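Local coordinates for globin III, extracellular (Lumbricus terrestris, PDB 1X9F), which probably binds and carries oxygen through its haem, as one globin subunit of the giant extracellular haemoglobin (erythrocruorin) of the earthworm, at residues K55-E60 with A71-N76; I21-R24 with K30-I33; K45-V50 with F113-E118. All coordinates share one frame; numbering follows the deposited sequence.

Contact 1: K55-E60 with A71-N76. With HEM (protoporphyrin IX containing Fe), chain R; CMO (carbon monoxide), chain S.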
loop_
_atom_site.group_PDB
_atom_site.type_symbol
_atom_site.label_atom_id
_atom_site.label_comp_id
_atom_site.label_asym_id
_atom_site.label_seq_id
_atom_site.Cartn_x
_atom_site.Cartn_y
_atom_site.Cartn_z
ATOM N N LYS C 55 -42.196 19.383 -28.516
ATOM C CA LYS C 55 -43.366 20.134 -28.042
ATOM C C LYS C 55 -44.342 19.225 -27.298
ATOM O O LYS C 55 -44.860 19.585 -26.237
ATOM C CB LYS C 55 -44.064 20.818 -29.225
ATOM C CG LYS C 55 -45.299 21.644 -28.875
ATOM C CD LYS C 55 -45.840 22.376 -30.107
ATOM C CE LYS C 55 -47.235 22.950 -29.861
ATOM N NZ LYS C 55 -47.279 23.894 -28.691
ATOM N N ARG C 56 -44.573 18.044 -27.867
ATOM C CA ARG C 56 -45.479 17.050 -27.304
ATOM C C ARG C 56 -45.076 16.666 -25.873
ATOM O O ARG C 56 -45.926 16.266 -25.073
ATOM C CB ARG C 56 -45.525 15.807 -28.220
ATOM C CG ARG C 56 -46.810 14.970 -28.170
ATOM C CD ARG C 56 -46.939 14.028 -26.963
ATOM N NE ARG C 56 -46.142 12.799 -27.061
ATOM C CZ ARG C 56 -45.861 11.996 -26.028
ATOM N NH1 ARG C 56 -46.288 12.296 -24.807
ATOM N NH2 ARG C 56 -45.141 10.897 -26.213
ATOM N N VAL C 57 -43.789 16.804 -25.547
ATOM C CA VAL C 57 -43.330 16.450 -24.198
ATOM C C VAL C 57 -43.010 17.650 -23.309
ATOM O O VAL C 57 -42.469 17.487 -22.212
ATOM C CB VAL C 57 -42.143 15.446 -24.206
ATOM C CG1 VAL C 57 -42.616 14.062 -24.633
ATOM C CG2 VAL C 57 -40.990 15.939 -25.081
ATOM N N ASP C 58 -43.352 18.845 -23.792
ATOM C CA ASP C 58 -43.270 20.074 -23.005
ATOM C C ASP C 58 -41.831 20.442 -22.619
ATOM O O ASP C 58 -41.550 20.792 -21.467
ATOM C CB ASP C 58 -44.179 19.962 -21.767
ATOM C CG ASP C 58 -44.476 21.303 -21.126
ATOM O OD1 ASP C 58 -44.481 22.330 -21.841
ATOM O OD2 ASP C 58 -44.729 21.422 -19.907
ATOM N N ILE C 59 -40.921 20.362 -23.589
ATOM C CA ILE C 59 -39.547 20.806 -23.373
ATOM C C ILE C 59 -39.549 22.266 -22.932
ATOM O O ILE C 59 -38.624 22.721 -22.253
ATOM C CB ILE C 59 -38.677 20.596 -24.640
ATOM C CG1 ILE C 59 -37.196 20.839 -24.319
ATOM C CG2 ILE C 59 -39.143 21.493 -25.798
ATOM C CD1 ILE C 59 -36.233 20.311 -25.370
ATOM N N GLU C 60 -40.609 22.980 -23.311
ATOM C CA GLU C 60 -40.816 24.372 -22.926
ATOM C C GLU C 60 -40.683 24.524 -21.418
ATOM O O GLU C 60 -40.189 25.539 -20.929
ATOM C CB GLU C 60 -42.194 24.843 -23.382
ATOM C CG GLU C 60 -42.422 26.344 -23.287
ATOM C CD GLU C 60 -43.830 26.750 -23.684
ATOM O OE1 GLU C 60 -44.058 27.960 -23.889
ATOM O OE2 GLU C 60 -44.710 25.865 -23.792
ATOM N N ALA C 71 -37.421 12.392 -20.258
ATOM C CA ALA C 71 -35.989 12.290 -20.029
ATOM C C ALA C 71 -35.646 10.928 -19.434
ATOM O O ALA C 71 -34.635 10.328 -19.802
ATOM C CB ALA C 71 -35.515 13.410 -19.130
ATOM N N LEU C 72 -36.493 10.442 -18.526
ATOM C CA LEU C 72 -36.371 9.081 -18.003
ATOM C C LEU C 72 -36.476 8.077 -19.137
ATOM O O LEU C 72 -35.756 7.078 -19.170
ATOM C CB LEU C 72 -37.468 8.791 -16.974
ATOM C CG LEU C 72 -37.306 9.447 -15.604
ATOM C CD1 LEU C 72 -38.586 9.324 -14.807
ATOM C CD2 LEU C 72 -36.142 8.825 -14.836
ATOM N N ARG C 73 -37.382 8.361 -20.066
ATOM C CA ARG C 73 -37.659 7.470 -21.179
ATOM C C ARG C 73 -36.446 7.306 -22.099
ATOM O O ARG C 73 -36.053 6.176 -22.395
ATOM C CB ARG C 73 -38.891 7.950 -21.944
ATOM C CG ARG C 73 -39.918 6.853 -22.181
ATOM C CD ARG C 73 -41.349 7.268 -21.873
ATOM N NE ARG C 73 -41.689 8.526 -22.528
ATOM C CZ ARG C 73 -42.486 9.457 -22.019
ATOM N NH1 ARG C 73 -43.052 9.299 -20.826
ATOM N NH2 ARG C 73 -42.711 10.570 -22.711
ATOM N N ILE C 74 -35.854 8.417 -22.540
ATOM C CA ILE C 74 -34.648 8.361 -23.376
ATOM C C ILE C 74 -33.462 7.753 -22.636
ATOM O O ILE C 74 -32.676 6.995 -23.214
ATOM C CB ILE C 74 -34.226 9.750 -23.899
ATOM C CG1 ILE C 74 -32.871 9.622 -24.615
ATOM C CG2 ILE C 74 -34.143 10.767 -22.755
ATOM C CD1 ILE C 74 -32.219 10.948 -25.083
ATOM N N LEU C 75 -33.326 8.112 -21.364
ATOM C CA LEU C 75 -32.217 7.636 -20.558
ATOM C C LEU C 75 -32.318 6.135 -20.349
ATOM O O LEU C 75 -31.299 5.443 -20.325
ATOM C CB LEU C 75 -32.178 8.352 -19.206
ATOM C CG LEU C 75 -30.860 9.030 -18.825
ATOM C CD1 LEU C 75 -29.680 8.059 -18.804
ATOM C CD2 LEU C 75 -30.569 10.198 -19.756
ATOM N N ASN C 76 -33.542 5.634 -20.198
ATOM C CA ASN C 76 -33.741 4.196 -20.103
ATOM C C ASN C 76 -33.558 3.500 -21.439
ATOM O O ASN C 76 -33.183 2.327 -21.487
ATOM C CB ASN C 76 -35.081 3.853 -19.457
ATOM C CG ASN C 76 -34.979 3.747 -17.945
ATOM O OD1 ASN C 76 -34.049 4.278 -17.331
ATOM N ND2 ASN C 76 -35.933 3.055 -17.336
HETATM C CHA HEM R . -38.836 9.592 -28.143
HETATM C CHB HEM R . -34.836 6.970 -27.060
HETATM C CHC HEM R . -31.995 10.255 -29.283
HETATM C CHD HEM R . -36.033 12.684 -30.672
HETATM C C1A HEM R . -37.951 8.559 -27.568
HETATM C C2A HEM R . -38.460 7.531 -26.777
HETATM C C3A HEM R . -37.294 6.716 -26.425
HETATM C C4A HEM R . -36.217 7.448 -27.113
HETATM C CMA HEM R . -37.208 5.466 -25.586
HETATM C CAA HEM R . -39.889 7.302 -26.361
HETATM C CBA HEM R . -40.518 6.243 -27.246
HETATM C CGA HEM R . -41.924 6.026 -26.754
HETATM O O1A HEM R . -42.103 5.275 -25.772
HETATM O O2A HEM R . -42.854 6.610 -27.348
HETATM C C1B HEM R . -33.668 7.665 -27.591
HETATM C C2B HEM R . -32.388 7.181 -27.352
HETATM C C3B HEM R . -31.646 8.137 -27.962
HETATM C C4B HEM R . -32.466 9.083 -28.538
HETATM C CMB HEM R . -31.930 5.948 -26.606
HETATM C CAB HEM R . -30.313 8.083 -28.045
HETATM C CBB HEM R . -28.998 7.761 -27.873
HETATM C C1C HEM R . -32.897 11.259 -29.874
HETATM C C2C HEM R . -32.410 12.353 -30.569
HETATM C C3C HEM R . -33.557 12.995 -30.955
HETATM C C4C HEM R . -34.629 12.296 -30.451
HETATM C CMC HEM R . -30.980 12.725 -30.870
HETATM C CAC HEM R . -33.614 14.275 -31.704
HETATM C CBC HEM R . -34.025 14.493 -33.022
HETATM C C1D HEM R . -37.218 12.037 -30.090
HETATM C C2D HEM R . -38.493 12.576 -30.255
HETATM C C3D HEM R . -39.327 11.728 -29.559
HETATM C C4D HEM R . -38.404 10.711 -29.001
HETATM C CMD HEM R . -38.867 13.810 -31.042
HETATM C CAD HEM R . -40.819 11.820 -29.393
HETATM C CBD HEM R . -41.088 12.728 -28.201
HETATM C CGD HEM R . -42.572 12.706 -27.972
HETATM O O1D HEM R . -43.287 13.549 -28.554
HETATM O O2D HEM R . -43.018 11.828 -27.209
HETATM N NA HEM R . -36.611 8.532 -27.817
HETATM N NB HEM R . -33.779 8.823 -28.303
HETATM N NC HEM R . -34.258 11.186 -29.790
HETATM N ND HEM R . -37.108 10.915 -29.335
HETATM FE FE HEM R . -35.451 9.846 -28.843
HETATM C C CMO S . -35.364 11.194 -26.930
HETATM O O CMO S . -34.916 12.082 -26.226
#
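The propionate oxygen O2D of the haem is met by both R56 and V57, and this is where the loop comes up against R73 of helix 65-83. R56 NH2 lies 2.5 Å from HEM O2D, a value not to be read too finely at this resolution, and R56 NE is 3.3 Å from the same oxygen. The R56 chain sets out with CG anti to the backbone N (chi1 -154°), then bends at chi2 and chi3, which folds the guanidinium back so that one face looks onto the propionate. V57 CG1 covers that same face over its centre, and it also touches R73 NH2 at 4.0 Å, lying near the plane of the R73 guanidinium. The two arginines approach obliquely, R56 NH2 to R73 NH2 at 4.3 Å. R73 NH1, however, is salt-bridged to E88 of the Globin II chain. The next residue along the helix, I74, brings CD1 to the bound carbon monoxide, 3.1 Å from CMO O. The positive charge of R56, with R73 nearby, is likely to favour an ionised propionate, while I74 gives an apolar side to a ligand pocket that H70 also lines.

Contact 2: I21-R24 with K30-I33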
loop_
_atom_site.group_PDB
_atom_site.type_symbol
_atom_site.label_atom_id
_atom_site.label_comp_id
_atom_site.label_asym_id
_atom_site.label_seq_id
_atom_site.Cartn_x
_atom_site.Cartn_y
_atom_site.Cartn_z
ATOM N N ILE C 21 -21.461 2.611 -12.739
ATOM C CA ILE C 21 -21.095 3.541 -11.685
ATOM C C ILE C 21 -22.178 4.606 -11.426
ATOM O O ILE C 21 -22.461 4.918 -10.271
ATOM C CB ILE C 21 -19.682 4.138 -11.963
ATOM C CG1 ILE C 21 -18.598 3.186 -11.434
ATOM C CG2 ILE C 21 -19.522 5.527 -11.326
ATOM C CD1 ILE C 21 -17.256 3.242 -12.211
ATOM N N LEU C 22 -22.810 5.134 -12.474
ATOM C CA LEU C 22 -23.856 6.145 -12.268
ATOM C C LEU C 22 -25.003 5.716 -11.366
ATOM O O LEU C 22 -25.646 6.567 -10.744
ATOM C CB LEU C 22 -24.447 6.619 -13.600
ATOM C CG LEU C 22 -23.640 7.760 -14.224
ATOM C CD1 LEU C 22 -24.287 8.196 -15.515
ATOM C CD2 LEU C 22 -23.496 8.943 -13.271
ATOM N N TRP C 23 -25.267 4.414 -11.294
ATOM C CA TRP C 23 -26.453 3.930 -10.574
ATOM C C TRP C 23 -26.078 3.225 -9.278
ATOM O O TRP C 23 -26.867 2.453 -8.721
ATOM C CB TRP C 23 -27.311 3.045 -11.488
ATOM C CG TRP C 23 -27.199 3.469 -12.912
ATOM C CD1 TRP C 23 -26.592 2.779 -13.920
ATOM C CD2 TRP C 23 -27.640 4.708 -13.484
ATOM N NE1 TRP C 23 -26.649 3.498 -15.089
ATOM C CE2 TRP C 23 -27.286 4.687 -14.852
ATOM C CE3 TRP C 23 -28.314 5.832 -12.985
ATOM C CZ2 TRP C 23 -27.582 5.736 -15.724
ATOM C CZ3 TRP C 23 -28.604 6.880 -13.855
ATOM C CH2 TRP C 23 -28.237 6.821 -15.210
ATOM N N ARG C 24 -24.865 3.515 -8.807
ATOM C CA ARG C 24 -24.389 3.050 -7.515
ATOM C C ARG C 24 -25.376 3.433 -6.419
ATOM O O ARG C 24 -25.540 2.686 -5.453
ATOM C CB ARG C 24 -23.006 3.641 -7.186
ATOM C CG ARG C 24 -21.813 3.015 -7.940
ATOM C CD ARG C 24 -21.224 1.755 -7.299
ATOM N NE ARG C 24 -22.273 0.808 -6.924
ATOM C CZ ARG C 24 -22.072 -0.415 -6.448
ATOM N NH1 ARG C 24 -20.843 -0.887 -6.280
ATOM N NH2 ARG C 24 -23.116 -1.176 -6.139
ATOM N N LYS C 30 -33.487 10.752 -10.077
ATOM C CA LYS C 30 -32.971 12.104 -9.942
ATOM C C LYS C 30 -31.829 12.337 -10.935
ATOM O O LYS C 30 -31.790 13.360 -11.622
ATOM C CB LYS C 30 -32.520 12.370 -8.501
ATOM C CG LYS C 30 -32.473 13.849 -8.123
ATOM C CD LYS C 30 -33.861 14.425 -7.848
ATOM C CE LYS C 30 -34.395 13.975 -6.497
ATOM N NZ LYS C 30 -35.787 14.454 -6.254
ATOM N N ILE C 31 -30.927 11.362 -11.016
ATOM C CA ILE C 31 -29.775 11.415 -11.906
ATOM C C ILE C 31 -30.173 11.285 -13.369
ATOM O O ILE C 31 -29.618 11.979 -14.222
ATOM C CB ILE C 31 -28.775 10.308 -11.532
ATOM C CG1 ILE C 31 -28.188 10.584 -10.147
ATOM C CG2 ILE C 31 -27.659 10.196 -12.576
ATOM C CD1 ILE C 31 -27.521 9.383 -9.508
ATOM N N LYS C 32 -31.122 10.397 -13.658
ATOM C CA LYS C 32 -31.565 10.191 -15.035
ATOM C C LYS C 32 -32.228 11.450 -15.578
ATOM O O LYS C 32 -31.901 11.901 -16.683
ATOM C CB LYS C 32 -32.495 8.975 -15.149
ATOM C CG LYS C 32 -31.771 7.630 -15.191
ATOM C CD LYS C 32 -32.713 6.485 -14.847
ATOM C CE LYS C 32 -32.025 5.113 -15.004
ATOM N NZ LYS C 32 -32.941 4.025 -14.505
ATOM N N ILE C 33 -33.125 12.032 -14.784
ATOM C CA ILE C 33 -33.816 13.267 -15.157
ATOM C C ILE C 33 -32.863 14.451 -15.359
ATOM O O ILE C 33 -32.951 15.149 -16.367
ATOM C CB ILE C 33 -34.919 13.605 -14.129
ATOM C CG1 ILE C 33 -36.055 12.585 -14.225
ATOM C CG2 ILE C 33 -35.461 15.017 -14.357
ATOM C CD1 ILE C 33 -37.024 12.627 -13.043
#
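W23 and K32 meet where the CZ3-CH2 rim of the indole touches the lysine's methylenes, W23 CZ3 standing 3.5 Å from K32 CG. Further along, K32 CE sits over the face of the six-membered ring, 4.2 Å from its centroid and 17° off the normal, a CH-pi contact displaced toward the rim. With CG beside the backbone N (chi1 -80°) and the chain extended from there, the lysine passes the indole at about a right angle. Its NZ is 5.3 Å from the same centroid, at most a weak cation-pi attraction; the charge goes instead to D73 of the Globin II chain in a salt bridge. I31 supplies the other half of the contact. Its CG2 comes obliquely to W23 CZ3 at 3.7 Å, while I31 CD1 rests 3.6 Å from the backbone L22 O. L22 also backs the ring, CB lying over the centre of the face opposite K32, so the indole is sandwiched. In the next shell W19 packs edge-to-face with W23, and the chain's own L128 and L8 of the hemoglobin chain d1 lie against L22. The contact therefore closes the turn between helix 9-20 and helix 28-46, with helix 65-83 reaching W23 through L75 and D79.

Contact 3: K45-V50 with F113-E118. Unlike the reference sequence in segment 45-50: E49 (reference Asp). With HEM (protoporphyrin IX containing Fe), chain R.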
loop_
_atom_site.group_PDB
_atom_site.type_symbol
_atom_site.label_atom_id
_atom_site.label_comp_id
_atom_site.label_asym_id
_atom_site.label_seq_id
_atom_site.Cartn_x
_atom_site.Cartn_y
_atom_site.Cartn_z
ATOM N N LYS C 45 -30.561 23.756 -27.798
ATOM C CA LYS C 45 -29.748 24.969 -27.842
ATOM C C LYS C 45 -28.944 25.053 -29.136
ATOM O O LYS C 45 -28.888 26.112 -29.762
ATOM C CB LYS C 45 -28.787 25.009 -26.648
ATOM C CG LYS C 45 -28.058 26.346 -26.463
ATOM C CD LYS C 45 -28.675 27.209 -25.356
ATOM C CE LYS C 45 -30.167 27.509 -25.590
ATOM N NZ LYS C 45 -30.767 28.261 -24.437
ATOM N N ASP C 46 -28.332 23.938 -29.531
ATOM C CA ASP C 46 -27.476 23.894 -30.722
ATOM C C ASP C 46 -28.249 23.809 -32.029
ATOM O O ASP C 46 -27.800 24.326 -33.058
ATOM C CB ASP C 46 -26.504 22.715 -30.652
ATOM C CG ASP C 46 -25.523 22.833 -29.506
ATOM O OD1 ASP C 46 -24.797 21.851 -29.249
ATOM O OD2 ASP C 46 -25.400 23.860 -28.803
ATOM N N ILE C 47 -29.388 23.127 -32.005
ATOM C CA ILE C 47 -30.203 22.973 -33.203
ATOM C C ILE C 47 -31.644 23.354 -32.860
ATOM O O ILE C 47 -32.439 22.485 -32.491
ATOM C CB ILE C 47 -30.124 21.523 -33.745
ATOM C CG1 ILE C 47 -28.665 21.072 -33.906
ATOM C CG2 ILE C 47 -30.871 21.408 -35.087
ATOM C CD1 ILE C 47 -28.515 19.605 -34.325
ATOM N N PRO C 48 -31.980 24.641 -32.998
ATOM C CA PRO C 48 -33.240 25.195 -32.467
ATOM C C PRO C 48 -34.507 24.468 -32.927
ATOM O O PRO C 48 -35.496 24.425 -32.184
ATOM C CB PRO C 48 -33.240 26.635 -32.997
ATOM C CG PRO C 48 -32.286 26.618 -34.169
ATOM C CD PRO C 48 -31.198 25.662 -33.720
ATOM N N GLU C 49 -34.471 23.904 -34.135
ATOM C CA GLU C 49 -35.611 23.161 -34.670
ATOM C C GLU C 49 -35.993 21.985 -33.759
ATOM O O GLU C 49 -37.133 21.514 -33.797
ATOM C CB GLU C 49 -35.337 22.675 -36.103
ATOM C CG GLU C 49 -34.361 21.506 -36.177
ATOM C CD GLU C 49 -34.270 20.862 -37.551
ATOM O OE1 GLU C 49 -35.315 20.436 -38.098
ATOM O OE2 GLU C 49 -33.136 20.754 -38.081
ATOM N N VAL C 50 -35.041 21.529 -32.943
ATOM C CA VAL C 50 -35.269 20.429 -31.996
ATOM C C VAL C 50 -36.350 20.763 -30.963
ATOM O O VAL C 50 -37.121 19.883 -30.573
ATOM C CB VAL C 50 -33.944 19.959 -31.317
ATOM C CG1 VAL C 50 -34.210 19.118 -30.080
ATOM C CG2 VAL C 50 -33.096 19.167 -32.301
ATOM N N PHE C 113 -28.820 13.284 -34.428
ATOM C CA PHE C 113 -28.156 12.189 -33.734
ATOM C C PHE C 113 -26.640 12.322 -33.723
ATOM O O PHE C 113 -25.983 11.838 -32.799
ATOM C CB PHE C 113 -28.577 10.849 -34.326
ATOM C CG PHE C 113 -29.865 10.328 -33.769
ATOM C CD1 PHE C 113 -31.084 10.826 -34.213
ATOM C CD2 PHE C 113 -29.860 9.340 -32.789
ATOM C CE1 PHE C 113 -32.285 10.348 -33.691
ATOM C CE2 PHE C 113 -31.050 8.854 -32.264
ATOM C CZ PHE C 113 -32.268 9.360 -32.716
ATOM N N LYS C 114 -26.082 12.977 -34.738
ATOM C CA LYS C 114 -24.642 13.220 -34.759
ATOM C C LYS C 114 -24.254 14.244 -33.704
ATOM O O LYS C 114 -23.198 14.135 -33.080
ATOM C CB LYS C 114 -24.173 13.682 -36.135
ATOM C CG LYS C 114 -22.679 13.961 -36.192
ATOM C CD LYS C 114 -22.255 14.292 -37.602
ATOM C CE LYS C 114 -20.778 14.617 -37.653
ATOM N NZ LYS C 114 -20.348 14.861 -39.083
ATOM N N LYS C 115 -25.123 15.229 -33.510
ATOM C CA LYS C 115 -24.919 16.249 -32.501
ATOM C C LYS C 115 -25.072 15.652 -31.108
ATOM O O LYS C 115 -24.249 15.899 -30.227
ATOM C CB LYS C 115 -25.925 17.379 -32.698
ATOM C CG LYS C 115 -25.291 18.747 -32.780
ATOM C CD LYS C 115 -24.400 19.017 -31.585
ATOM C CE LYS C 115 -23.591 20.286 -31.786
ATOM N NZ LYS C 115 -22.741 20.229 -33.020
ATOM N N PHE C 116 -26.129 14.867 -30.923
ATOM C CA PHE C 116 -26.375 14.197 -29.656
ATOM C C PHE C 116 -25.152 13.397 -29.210
ATOM O O PHE C 116 -24.727 13.504 -28.058
ATOM C CB PHE C 116 -27.616 13.313 -29.749
ATOM C CG PHE C 116 -28.121 12.851 -28.418
ATOM C CD1 PHE C 116 -28.039 11.510 -28.059
ATOM C CD2 PHE C 116 -28.662 13.760 -27.508
ATOM C CE1 PHE C 116 -28.499 11.072 -26.819
ATOM C CE2 PHE C 116 -29.122 13.336 -26.263
ATOM C CZ PHE C 116 -29.039 11.987 -25.917
ATOM N N GLY C 117 -24.573 12.633 -30.134
ATOM C CA GLY C 117 -23.326 11.911 -29.893
ATOM C C GLY C 117 -22.200 12.778 -29.360
ATOM O O GLY C 117 -21.481 12.367 -28.447
ATOM N N GLU C 118 -22.042 13.971 -29.930
ATOM C CA GLU C 118 -21.027 14.913 -29.465
ATOM C C GLU C 118 -21.359 15.406 -28.068
ATOM O O GLU C 118 -20.488 15.429 -27.199
ATOM C CB GLU C 118 -20.905 16.113 -30.401
ATOM C CG GLU C 118 -20.547 15.771 -31.835
ATOM C CD GLU C 118 -20.884 16.895 -32.799
ATOM O OE1 GLU C 118 -20.693 16.700 -34.017
ATOM O OE2 GLU C 118 -21.339 17.970 -32.347
HETATM C CHA HEM R . -38.836 9.592 -28.143
HETATM C CHB HEM R . -34.836 6.970 -27.060
HETATM C CHC HEM R . -31.995 10.255 -29.283
HETATM C CHD HEM R . -36.033 12.684 -30.672
HETATM C C1A HEM R . -37.951 8.559 -27.568
HETATM C C2A HEM R . -38.460 7.531 -26.777
HETATM C C3A HEM R . -37.294 6.716 -26.425
HETATM C C4A HEM R . -36.217 7.448 -27.113
HETATM C CMA HEM R . -37.208 5.466 -25.586
HETATM C CAA HEM R . -39.889 7.302 -26.361
HETATM C CBA HEM R . -40.518 6.243 -27.246
HETATM C CGA HEM R . -41.924 6.026 -26.754
HETATM O O1A HEM R . -42.103 5.275 -25.772
HETATM O O2A HEM R . -42.854 6.610 -27.348
HETATM C C1B HEM R . -33.668 7.665 -27.591
HETATM C C2B HEM R . -32.388 7.181 -27.352
HETATM C C3B HEM R . -31.646 8.137 -27.962
HETATM C C4B HEM R . -32.466 9.083 -28.538
HETATM C CMB HEM R . -31.930 5.948 -26.606
HETATM C CAB HEM R . -30.313 8.083 -28.045
HETATM C CBB HEM R . -28.998 7.761 -27.873
HETATM C C1C HEM R . -32.897 11.259 -29.874
HETATM C C2C HEM R . -32.410 12.353 -30.569
HETATM C C3C HEM R . -33.557 12.995 -30.955
HETATM C C4C HEM R . -34.629 12.296 -30.451
HETATM C CMC HEM R . -30.980 12.725 -30.870
HETATM C CAC HEM R . -33.614 14.275 -31.704
HETATM C CBC HEM R . -34.025 14.493 -33.022
HETATM C C1D HEM R . -37.218 12.037 -30.090
HETATM C C2D HEM R . -38.493 12.576 -30.255
HETATM C C3D HEM R . -39.327 11.728 -29.559
HETATM C C4D HEM R . -38.404 10.711 -29.001
HETATM C CMD HEM R . -38.867 13.810 -31.042
HETATM C CAD HEM R . -40.819 11.820 -29.393
HETATM C CBD HEM R . -41.088 12.728 -28.201
HETATM C CGD HEM R . -42.572 12.706 -27.972
HETATM O O1D HEM R . -43.287 13.549 -28.554
HETATM O O2D HEM R . -43.018 11.828 -27.209
HETATM N NA HEM R . -36.611 8.532 -27.817
HETATM N NB HEM R . -33.779 8.823 -28.303
HETATM N NC HEM R . -34.258 11.186 -29.790
HETATM N ND HEM R . -37.108 10.915 -29.335
HETATM FE FE HEM R . -35.451 9.846 -28.843
#
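D46 and K115 carry opposite charges and touch, yet not through their charged ends: D46 OD1 lies 3.2 Å from K115 CE, whereas K115 NZ is 4.6 Å from that oxygen, beyond a salt bridge. Each charge is paired elsewhere. A bend at chi4 (-58°) turns the amino group along its own helix to E118, where K115 NZ donates to the syn lone pair of E118 OE2 at 2.7 Å; D46 OD1 is salt-bridged to K42. The two side chains cross at about a right angle, and I47 adds an apolar patch beside them, its CD1 3.7 Å from K115 CG. I47 also starts a type I turn, closed by V50 N to I47 O, that carries the chain away from the end of helix 28-46.

The inner side of helix 110-127 faces the haem. F113 lays one ring face over it on the side away from the carbon monoxide, the haem methyl CMC above the ring centre and F113 CZ 3.5 Å from HEM C1C. F116, on the carbon monoxide side, brings its edge to the ring B vinyl, with CE1 3.5 Å from HEM CBB. With F113 cut back to an alanine, this pyrrole is likely to lose its flat cover and H102 its edge-to-face partner. Salt-bridged lysine outside and phenylalanines against porphyrin inside fit the G helix of the globin fold packed against the B-C corner.

Overall arrangement
Contacts 1 and 3 both touch the haem, their centres about 15 Å apart: contact 1 lines the carbon monoxide side and meets a propionate, while contact 3 sets F113 under the far face and F116 on the ligand side. There I74 CD1 reaches F116 CZ at 3.4 Å, and along the chain contact 1 is nested within the loop that contact 3 closes. Contact 2 stands outside the pocket, the K32 side chain about 12 Å from the haem. It joins contact 1, about 17 Å off between centres, through L72 CG on I33 CG1 at 3.6 Å and a weak hydrogen bond of K32 NZ to N76 OD1. Contacts 2 and 3 do not touch, but share helix 28-46.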